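PDB 5CPC: secreted effector protein SopD from Salmonella typhimurium, which acts in host cells as a type III secreted virulence effector, working with SopB in membrane fission and macropinosome formation during invasion and contributing to replication in macrophages. Local coordinates for residues Glu167-Ser170 against Thr171-Glu175. Residues are numbered along the deposited sequence; the frame is centred on the assembly and turned at random.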
loop_
_atom_site.group_PDB
_atom_site.type_symbol
_atom_site.label_atom_id
_atom_site.label_comp_id
_atom_site.label_asym_id
_atom_site.label_seq_id
_atom_site.Cartn_x
_atom_site.Cartn_y
_atom_site.Cartn_z
ATOM N N GLU A 167 12.483 -15.138 -6.486
ATOM C CA GLU A 167 12.251 -15.885 -5.236
ATOM C C GLU A 167 10.760 -16.205 -4.866
ATOM O O GLU A 167 10.290 -17.351 -5.005
ATOM C CB GLU A 167 12.875 -15.093 -4.089
ATOM C CG GLU A 167 12.959 -15.853 -2.783
ATOM C CD GLU A 167 14.148 -15.416 -1.969
ATOM O OE1 GLU A 167 14.465 -16.102 -0.978
ATOM O OE2 GLU A 167 14.785 -14.405 -2.345
ATOM N N SER A 168 10.030 -15.204 -4.373
ATOM C CA SER A 168 8.622 -15.387 -3.962
ATOM C C SER A 168 7.912 -14.024 -3.846
ATOM O O SER A 168 8.590 -13.009 -3.782
ATOM C CB SER A 168 8.605 -16.053 -2.599
ATOM O OG SER A 168 9.157 -15.163 -1.650
ATOM N N ILE A 169 6.580 -14.001 -3.744
ATOM C CA ILE A 169 5.854 -12.735 -3.495
ATOM C C ILE A 169 6.252 -12.097 -2.180
ATOM O O ILE A 169 6.379 -10.865 -2.099
ATOM C CB ILE A 169 4.289 -12.873 -3.518
ATOM C CG1 ILE A 169 3.848 -13.925 -4.550
ATOM C CG2 ILE A 169 3.631 -11.497 -3.835
ATOM C CD1 ILE A 169 2.389 -13.796 -5.149
ATOM N N SER A 170 6.437 -12.937 -1.151
ATOM C CA SER A 170 6.719 -12.464 0.184
ATOM C C SER A 170 8.028 -11.714 0.178
ATOM O O SER A 170 8.175 -10.762 0.938
ATOM C CB SER A 170 6.791 -13.622 1.243
ATOM O OG SER A 170 6.307 -14.843 0.702
ATOM N N THR A 171 8.996 -12.154 -0.638
ATOM C CA THR A 171 10.308 -11.456 -0.713
ATOM C C THR A 171 10.196 -10.095 -1.367
ATOM O O THR A 171 10.772 -9.140 -0.869
ATOM C CB THR A 171 11.421 -12.269 -1.398
ATOM O OG1 THR A 171 11.587 -13.515 -0.714
ATOM C CG2 THR A 171 12.739 -11.518 -1.339
ATOM N N LEU A 172 9.442 -10.004 -2.465
ATOM C CA LEU A 172 9.024 -8.689 -3.022
ATOM C C LEU A 172 8.320 -7.826 -1.966
ATOM O O LEU A 172 8.700 -6.684 -1.727
ATOM C CB LEU A 172 8.043 -8.909 -4.186
ATOM C CG LEU A 172 7.497 -7.623 -4.817
ATOM C CD1 LEU A 172 8.604 -6.632 -5.080
ATOM C CD2 LEU A 172 6.722 -7.938 -6.076
ATOM N N ARG A 173 7.268 -8.381 -1.362
ATOM C CA ARG A 173 6.422 -7.648 -0.416
ATOM C C ARG A 173 7.168 -7.086 0.817
ATOM O O ARG A 173 6.937 -5.934 1.206
ATOM C CB ARG A 173 5.248 -8.551 -0.036
ATOM C CG ARG A 173 4.343 -8.099 1.143
ATOM C CD ARG A 173 3.110 -9.021 1.192
ATOM N NE ARG A 173 2.364 -8.992 -0.085
ATOM C CZ ARG A 173 1.845 -10.070 -0.658
ATOM N NH1 ARG A 173 2.007 -11.268 -0.128
ATOM N NH2 ARG A 173 1.187 -9.964 -1.789
ATOM N N LYS A 174 8.081 -7.895 1.392
ATOM C CA LYS A 174 8.946 -7.499 2.505
ATOM C C LYS A 174 9.640 -6.214 2.170
ATOM O O LYS A 174 9.774 -5.322 3.012
ATOM C CB LYS A 174 10.056 -8.523 2.740
ATOM C CG LYS A 174 9.779 -9.642 3.705
ATOM C CD LYS A 174 11.104 -10.498 3.993
ATOM C CE LYS A 174 12.309 -9.612 4.467
ATOM N NZ LYS A 174 13.062 -10.181 5.636
ATOM N N GLU A 175 10.111 -6.130 0.920
ATOM C CA GLU A 175 10.875 -4.973 0.501
ATOM C C GLU A 175 9.977 -3.807 0.362
ATOM O O GLU A 175 10.380 -2.651 0.581
ATOM C CB GLU A 175 11.615 -5.226 -0.843
ATOM C CG GLU A 175 12.871 -6.093 -0.657
ATOM C CD GLU A 175 13.840 -5.484 0.334
ATOM O OE1 GLU A 175 14.400 -4.406 0.078
ATOM O OE2 GLU A 175 14.052 -6.092 1.377
#
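Ile169 lays its CG2 methyl over one face of the Arg173 guanidinium, with CG2 3.5 Å from Arg173 NH2. The Arg173 chain leaves with CG anti to the backbone N (chi1 170°) and turns at chi3 (-58°). That bend brings the flat group back along the helix to the methyl. The carboxylate of Glu167 meets Thr171, and the two side chains cross at about a right angle. Glu167 OE2 lies 3.7 Å from Thr171 CG2. Glu167 CG comes to 3.4 Å from Thr171 OG1. Ser168 is the N-cap residue of the helix that starts at Ile169. Its OG hydrogen-bonds Thr171 OG1 at 3.1 Å, and either hydroxyl could be the donor. Ser168 O receives weak bonds from the backbone N of both Thr171 and Leu172. The next two backbone bonds are shorter and firmer. Arg173 N bonds Ile169 O at 2.7 Å. Lys174 N bonds Ser170 O at 2.9 Å. The Lys174 side chain rests its CB and CG near that same oxygen. The start of helix 169-177 lies at the surface here. Ile169 touches Ser258 and Phe260 in a loop. Thr171 packs on Leu164 of the preceding short helix 163-167, and buried Leu172 sits against Leu165 there and against Lys157 and Met158 of helix 141-160.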